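Local coordinates for ferritin (Ulva pertusa, PDB 3VNX), which probably oxidises ferrous iron and stores it as a ferric mineral inside a hollow shell of 24 subunits, at residues A[93-96]-A[97-101]; A[152-155]-A[156-159]; A[173-176]-A[177-181]. All blocks are in the same frame, centred on the assembly; numbering follows the deposited sequence.

Contact 1. Residues A[93-96]-A[97-101]; sequences LMDY and QTKRG
Y96 and R100 lie side by side at the C-terminal end of helix 73-99 of the ferritin four-helix bundle, R100 being the first residue past it, before a Schellman motif at G101 (phi 96°). With CG of Y96 placed anti to the backbone N (chi1 -163°), the ring leans toward the helix end. There R100, bent at chi2 and chi3, runs alongside it, and R100 CG comes obliquely to 3.3 Å from Y96 CE2. The guanidinium plane stands at 90° to the ring and has Y96 OH at its edge; a weak hydrogen bond joins R100 NH1 to that oxygen at 3.4 Å. The stronger partner of NH1 is D154, in a salt bridge. With an alanine in place of Y96, the R100 methylenes would probably lose the ring they lie along, and NH1 its phenolic acceptor. K99 CD comes obliquely to the ring, 4.3 Å from Y96 CD1, and the lysine continues to a weak salt bridge of NZ with D95 OD2 (3.5 Å). Q97 bends at chi2 to take its amide to Y36, E41 and N45. The D95 carbonyl serves two donors: K99 N reaches D95 O at 2.9 Å, and a water bound to T98 OG1 donates to it.

Contact 2. Residues A[152-155]-A[156-159]; sequences HKDA and ALCD. With CA (calcium ion), chain B.
D154 and L157 meet at the start of helix 155-201, where D154 is the N-cap and its side chain crosses that of L157 at about a right angle. The geometry can be followed outward along the aspartate. Its CB faces L157 CB at the limit of packing distance. CG, set anti to the backbone N (chi1 -169°) and beside the carbonyl carbon, lies 3.7 Å from L157 CB, which brings the carboxylate back over the first helical turn. OD1 then accepts the capping bond from L157 N at 3.2 Å, a nearly straight one (165°). The donor comes from above the carboxylate, 66° out of its plane. The same OD1 accepts a hydrogen bond from a water at 2.7 Å, and that water accepts from A156 N, so a second first-turn amide is satisfied through solvent. The other tip, OD2, packs against L157 CB at 3.8 Å.

The salt bridge from OD1 to R100 adds a positive partner to these amide donors, and together with the helix start it is likely to favour the ionised carboxylate. Regular helical bonding begins with C158 N to D154 O (3.0 Å) and D159 N to A155 O (2.9 Å). One turn in, D159 OD1 binds a calcium ion at 2.7 Å, with G163 of a neighbouring subunit packed against this aspartate; the site is consistent with the acidic threefold channel of ferritins.

Just before the cap, K153 with its positive phi is the C-prime residue of the Schellman motif ending helix 123-151. L157 sits where helices meet, touching A149 of helix 123-151, C40 and I44 of helix 38-66, and Y96 of helix 73-99.

Contact 3. Residues A[173-176]-A[177-181]; sequences VKEH and AVYVS
V173 O accepts from A177 N at 2.9 Å, and K174 O from V178 N at 3.0 Å, so residues 173-181 continue one unbroken alpha-helical run within helix 155-201, the last long helix of the ferritin four-helix bundle. The following bonds are longer: Y179 N to E175 O is weak at 3.3 Å, while V180 N reaches H176 O at 3.2 Å.

Y179 meets both E175 and H176 through its side chain. Its CG lies anti to the carbonyl carbon (chi1 -66°), which lays the ring back along the helix toward the preceding turn. One ring face covers E175 O, which stands above the plane and is displaced toward the rim. The ring edge is presented to the face of H176 in a T-shaped pair, with the H176 and Y179 ring centroids 5.9 Å apart and the planes at 85°. F78 of helix 73-99 meets the tyrosine in a second steep ring contact, and H176 packs on A131 and E135 of helix 123-151.

At the phenol, Y179 OH donates to E175 OE2 at 2.8 Å, using the anti lone pair of that oxygen. E175 has two conformers, however, so this bond is established for one of them alone. K174 is bent at chi2 and chi4 and gives its NZ to A66 O of a neighbouring subunit. On the way there, K174 CE rests against V178 CG2 at 3.8 Å.

In the fold
All three contacts are mainly buried, yet they differ in place and chemistry. Contacts 1 and 2 touch, joining the end of helix 73-99 to the start of helix 155-201: the salt bridge R100 NH1 to D154 OD1 spans 3.0 Å, and both meet the same neighbouring subunit. Their chemistry is that of helix ends: Schellman motifs close helices in both, and contact 2 adds an N-cap and a calcium ligand. Contact 3 shares helix 155-201 with contact 2, but their centres are about 30 Å apart. It lies where an edge-to-face ring pair and a phenol-carboxylate bond sit on an uninterrupted helix, and it borders two further subunits. Contacts 1 and 3 lie on opposite sides of the chain's centre.

Contact 1. Residues A[93-96]-A[97-101]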
loop_
_atom_site.group_PDB
_atom_site.type_symbol
_atom_site.label_atom_id
_atom_site.label_comp_id
_atom_site.label_asym_id
_atom_site.label_seq_id
_atom_site.Cartn_x
_atom_site.Cartn_y
_atom_site.Cartn_z
ATOM N N LEU A 93 -41.279 12.080 20.932
ATOM C CA LEU A 93 -42.561 11.877 21.599
ATOM C C LEU A 93 -43.633 11.660 20.544
ATOM O O LEU A 93 -44.461 10.769 20.678
ATOM C CB LEU A 93 -42.906 13.054 22.511
ATOM C CG LEU A 93 -42.035 13.103 23.766
ATOM C CD1 LEU A 93 -42.077 14.482 24.400
ATOM C CD2 LEU A 93 -42.486 12.020 24.748
ATOM N N MET A 94 -43.582 12.450 19.478
ATOM C CA MET A 94 -44.540 12.313 18.387
ATOM C C MET A 94 -44.404 10.941 17.755
ATOM O O MET A 94 -45.400 10.266 17.458
ATOM C CB MET A 94 -44.329 13.426 17.358
ATOM C CG MET A 94 -44.453 14.818 17.978
ATOM S SD MET A 94 -43.816 16.169 16.977
ATOM C CE MET A 94 -44.889 16.049 15.531
ATOM N N ASP A 95 -43.161 10.520 17.576
ATOM C CA ASP A 95 -42.883 9.202 17.036
ATOM C C ASP A 95 -43.511 8.094 17.899
ATOM O O ASP A 95 -44.155 7.175 17.390
ATOM C CB ASP A 95 -41.378 9.012 16.913
ATOM C CG ASP A 95 -40.999 7.591 16.537
ATOM O OD1 ASP A 95 -41.375 7.138 15.431
ATOM O OD2 ASP A 95 -40.322 6.926 17.350
ATOM N N TYR A 96 -43.338 8.182 19.210
ATOM C CA TYR A 96 -43.955 7.184 20.071
ATOM C C TYR A 96 -45.475 7.240 19.958
ATOM O O TYR A 96 -46.137 6.195 19.943
ATOM C CB TYR A 96 -43.518 7.326 21.540
ATOM C CG TYR A 96 -43.814 6.076 22.340
ATOM C CD1 TYR A 96 -43.001 4.946 22.209
ATOM C CD2 TYR A 96 -44.928 6.003 23.204
ATOM C CE1 TYR A 96 -43.269 3.766 22.916
ATOM C CE2 TYR A 96 -45.206 4.822 23.923
ATOM C CZ TYR A 96 -44.367 3.711 23.772
ATOM O OH TYR A 96 -44.603 2.544 24.462
ATOM N N GLN A 97 -46.018 8.458 19.875
ATOM C CA GLN A 97 -47.463 8.651 19.804
ATOM C C GLN A 97 -48.066 7.828 18.669
ATOM O O GLN A 97 -48.971 7.018 18.888
ATOM C CB GLN A 97 -47.818 10.128 19.630
ATOM C CG GLN A 97 -49.315 10.404 19.678
ATOM C CD GLN A 97 -49.875 10.416 21.107
ATOM O OE1 GLN A 97 -50.045 9.360 21.735
ATOM N NE2 GLN A 97 -50.163 11.621 21.624
ATOM N N THR A 98 -47.550 8.025 17.458
ATOM C CA THR A 98 -48.074 7.305 16.305
ATOM C C THR A 98 -47.607 5.843 16.283
ATOM O O THR A 98 -48.251 4.972 15.689
ATOM C CB THR A 98 -47.737 8.029 15.004
ATOM O OG1 THR A 98 -46.378 8.479 15.052
ATOM C CG2 THR A 98 -48.658 9.242 14.844
ATOM N N LYS A 99 -46.490 5.577 16.946
ATOM C CA LYS A 99 -46.069 4.209 17.156
ATOM C C LYS A 99 -47.158 3.421 17.909
ATOM O O LYS A 99 -47.453 2.283 17.556
ATOM C CB LYS A 99 -44.728 4.162 17.903
ATOM C CG LYS A 99 -44.012 2.803 17.837
ATOM C CD LYS A 99 -42.618 2.834 18.490
ATOM C CE LYS A 99 -41.551 3.347 17.523
ATOM N NZ LYS A 99 -40.211 3.544 18.182
ATOM N N ARG A 100 -47.761 4.022 18.936
ATOM C CA ARG A 100 -48.720 3.295 19.776
ATOM C C ARG A 100 -50.163 3.388 19.285
ATOM O O ARG A 100 -51.069 2.854 19.926
ATOM C CB ARG A 100 -48.661 3.777 21.234
ATOM C CG ARG A 100 -47.439 3.311 22.035
ATOM C CD ARG A 100 -47.439 1.800 22.305
ATOM N NE ARG A 100 -48.640 1.350 23.020
ATOM C CZ ARG A 100 -48.811 1.408 24.343
ATOM N NH1 ARG A 100 -47.853 1.902 25.119
ATOM N NH2 ARG A 100 -49.942 0.965 24.889
ATOM N N GLY A 101 -50.376 4.071 18.163
ATOM C CA GLY A 101 -51.708 4.235 17.605
ATOM C C GLY A 101 -52.362 5.548 18.021
ATOM O O GLY A 101 -53.432 5.891 17.537
HETATM O O HOH W 1 -44.395 6.390 14.611
#

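Contact 2. Residues A[152-155]-A[156-159]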
loop_
_atom_site.group_PDB
_atom_site.type_symbol
_atom_site.label_atom_id
_atom_site.label_comp_id
_atom_site.label_asym_id
_atom_site.label_seq_id
_atom_site.Cartn_x
_atom_site.Cartn_y
_atom_site.Cartn_z
ATOM N N HIS A 152 -52.268 4.389 34.613
ATOM C CA HIS A 152 -53.048 3.521 33.735
ATOM C C HIS A 152 -52.324 2.198 33.423
ATOM O O HIS A 152 -52.728 1.427 32.536
ATOM C CB HIS A 152 -53.480 4.279 32.465
ATOM C CG HIS A 152 -54.376 5.451 32.742
ATOM N ND1 HIS A 152 -55.748 5.338 32.811
ATOM C CD2 HIS A 152 -54.093 6.753 32.983
ATOM C CE1 HIS A 152 -56.273 6.526 33.067
ATOM N NE2 HIS A 152 -55.291 7.401 33.181
ATOM N N LYS A 153 -51.259 1.940 34.177
ATOM C CA LYS A 153 -50.574 0.659 34.114
ATOM C C LYS A 153 -50.113 0.313 32.697
ATOM O O LYS A 153 -50.273 -0.814 32.234
ATOM C CB LYS A 153 -51.483 -0.443 34.672
ATOM C CG LYS A 153 -51.218 -0.765 36.138
ATOM C CD LYS A 153 -51.091 0.499 36.986
ATOM C CE LYS A 153 -50.183 0.284 38.200
ATOM N NZ LYS A 153 -48.804 -0.092 37.778
ATOM N N ASP A 154 -49.553 1.296 32.007
ATOM C CA ASP A 154 -49.033 1.076 30.675
ATOM C C ASP A 154 -47.525 0.919 30.805
ATOM O O ASP A 154 -46.775 1.897 30.700
ATOM C CB ASP A 154 -49.374 2.275 29.803
ATOM C CG ASP A 154 -49.105 2.036 28.325
ATOM O OD1 ASP A 154 -48.272 1.169 27.954
ATOM O OD2 ASP A 154 -49.744 2.743 27.533
ATOM N N ALA A 155 -47.079 -0.304 31.064
ATOM C CA ALA A 155 -45.673 -0.513 31.385
ATOM C C ALA A 155 -44.758 -0.153 30.195
ATOM O O ALA A 155 -43.636 0.329 30.387
ATOM C CB ALA A 155 -45.442 -1.954 31.855
ATOM N N ALA A 156 -45.254 -0.384 28.973
ATOM C CA ALA A 156 -44.504 -0.053 27.763
ATOM C C ALA A 156 -44.199 1.433 27.699
ATOM O O ALA A 156 -43.060 1.825 27.432
ATOM C CB ALA A 156 -45.255 -0.498 26.504
ATOM N N LEU A 157 -45.217 2.259 27.927
ATOM C CA LEU A 157 -45.020 3.702 27.906
ATOM C C LEU A 157 -44.119 4.162 29.068
ATOM O O LEU A 157 -43.284 5.065 28.907
ATOM C CB LEU A 157 -46.366 4.427 27.920
ATOM C CG LEU A 157 -46.335 5.943 28.158
ATOM C CD1 LEU A 157 -45.742 6.692 26.977
ATOM C CD2 LEU A 157 -47.741 6.447 28.447
ATOM N N CYS A 158 -44.265 3.534 30.232
ATOM C CA CYS A 158 -43.404 3.881 31.365
ATOM C C CYS A 158 -41.950 3.666 31.004
ATOM O O CYS A 158 -41.119 4.565 31.164
ATOM C CB CYS A 158 -43.744 3.048 32.606
ATOM S SG CYS A 158 -45.346 3.474 33.326
ATOM N N ASP A 159 -41.657 2.462 30.511
ATOM C CA ASP A 159 -40.307 2.096 30.118
ATOM C C ASP A 159 -39.777 3.100 29.105
ATOM O O ASP A 159 -38.639 3.571 29.211
ATOM C CB ASP A 159 -40.290 0.684 29.531
ATOM C CG ASP A 159 -38.903 0.257 29.072
ATOM O OD1 ASP A 159 -37.996 0.130 29.927
ATOM O OD2 ASP A 159 -38.725 0.049 27.848
HETATM CA CA CA B . -38.390 -0.357 32.554
HETATM O O HOH W 2 -47.834 -1.513 28.065
#

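Contact 3. Residues A[173-176]-A[177-181]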
loop_
_atom_site.group_PDB
_atom_site.type_symbol
_atom_site.label_atom_id
_atom_site.label_comp_id
_atom_site.label_asym_id
_atom_site.label_seq_id
_atom_site.Cartn_x
_atom_site.Cartn_y
_atom_site.Cartn_z
ATOM N N VAL A 173 -30.084 18.207 33.855
ATOM C CA VAL A 173 -30.146 19.069 35.027
ATOM C C VAL A 173 -28.790 19.250 35.707
ATOM O O VAL A 173 -28.394 20.380 36.003
ATOM C CB VAL A 173 -31.156 18.577 36.079
ATOM C CG1 VAL A 173 -30.925 19.314 37.406
ATOM C CG2 VAL A 173 -32.585 18.764 35.578
ATOM N N LYS A 174 -28.095 18.143 35.972
ATOM C CA LYS A 174 -26.770 18.214 36.591
ATOM C C LYS A 174 -25.807 19.076 35.760
ATOM O O LYS A 174 -25.101 19.936 36.311
ATOM C CB LYS A 174 -26.193 16.808 36.816
ATOM C CG LYS A 174 -24.681 16.755 37.075
ATOM C CD LYS A 174 -24.321 17.068 38.508
ATOM C CE LYS A 174 -22.806 17.148 38.688
ATOM N NZ LYS A 174 -22.221 15.850 39.086
ATOM N N GLU A 175 -25.801 18.862 34.441
ATOM C CA GLU A 175 -24.957 19.641 33.532
ATOM C C GLU A 175 -25.240 21.135 33.636
ATOM O O GLU A 175 -24.318 21.968 33.608
ATOM C CB GLU A 175 -25.161 19.182 32.082
ATOM C CG GLU A 175 -24.561 20.108 31.023
ATOM C CD GLU A 175 -25.041 19.767 29.618
ATOM O OE1 GLU A 175 -26.067 19.064 29.507
ATOM O OE2 GLU A 175 -24.401 20.203 28.630
ATOM N N HIS A 176 -26.521 21.494 33.741
ATOM C CA HIS A 176 -26.856 22.915 33.858
ATOM C C HIS A 176 -26.511 23.467 35.236
ATOM O O HIS A 176 -26.108 24.624 35.365
ATOM C CB HIS A 176 -28.312 23.185 33.521
ATOM C CG HIS A 176 -28.606 23.141 32.053
ATOM N ND1 HIS A 176 -28.747 24.280 31.290
ATOM C CD2 HIS A 176 -28.781 22.098 31.211
ATOM C CE1 HIS A 176 -29.002 23.939 30.039
ATOM N NE2 HIS A 176 -29.026 22.621 29.964
ATOM N N ALA A 177 -26.637 22.636 36.263
ATOM C CA ALA A 177 -26.263 23.071 37.608
ATOM C C ALA A 177 -24.795 23.496 37.616
ATOM O O ALA A 177 -24.453 24.576 38.119
ATOM C CB ALA A 177 -26.539 21.978 38.645
ATOM N N VAL A 178 -23.941 22.661 37.021
ATOM C CA VAL A 178 -22.504 22.940 36.939
ATOM C C VAL A 178 -22.154 24.262 36.236
ATOM O O VAL A 178 -21.342 25.041 36.750
ATOM C CB VAL A 178 -21.763 21.782 36.270
ATOM C CG1 VAL A 178 -20.281 22.136 36.055
ATOM C CG2 VAL A 178 -21.919 20.536 37.114
ATOM N N TYR A 179 -22.765 24.515 35.077
ATOM C CA TYR A 179 -22.599 25.804 34.387
ATOM C C TYR A 179 -22.896 26.986 35.289
ATOM O O TYR A 179 -22.173 27.994 35.277
ATOM C CB TYR A 179 -23.549 25.924 33.197
ATOM C CG TYR A 179 -23.272 24.965 32.079
ATOM C CD1 TYR A 179 -21.963 24.690 31.671
ATOM C CD2 TYR A 179 -24.321 24.349 31.409
ATOM C CE1 TYR A 179 -21.714 23.806 30.640
ATOM C CE2 TYR A 179 -24.085 23.472 30.371
ATOM C CZ TYR A 179 -22.785 23.202 29.990
ATOM O OH TYR A 179 -22.578 22.326 28.952
ATOM N N VAL A 180 -24.004 26.877 36.021
ATOM C CA VAL A 180 -24.411 27.923 36.950
ATOM C C VAL A 180 -23.343 28.099 38.022
ATOM O O VAL A 180 -22.899 29.217 38.305
ATOM C CB VAL A 180 -25.783 27.614 37.598
ATOM C CG1 VAL A 180 -26.037 28.528 38.777
ATOM C CG2 VAL A 180 -26.903 27.749 36.566
ATOM N N SER A 181 -22.919 26.979 38.601
ATOM C CA SER A 181 -21.867 26.998 39.600
ATOM C C SER A 181 -20.609 27.678 39.037
ATOM O O SER A 181 -19.962 28.479 39.727
ATOM C CB SER A 181 -21.562 25.574 40.062
ATOM O OG SER A 181 -20.356 25.532 40.794
#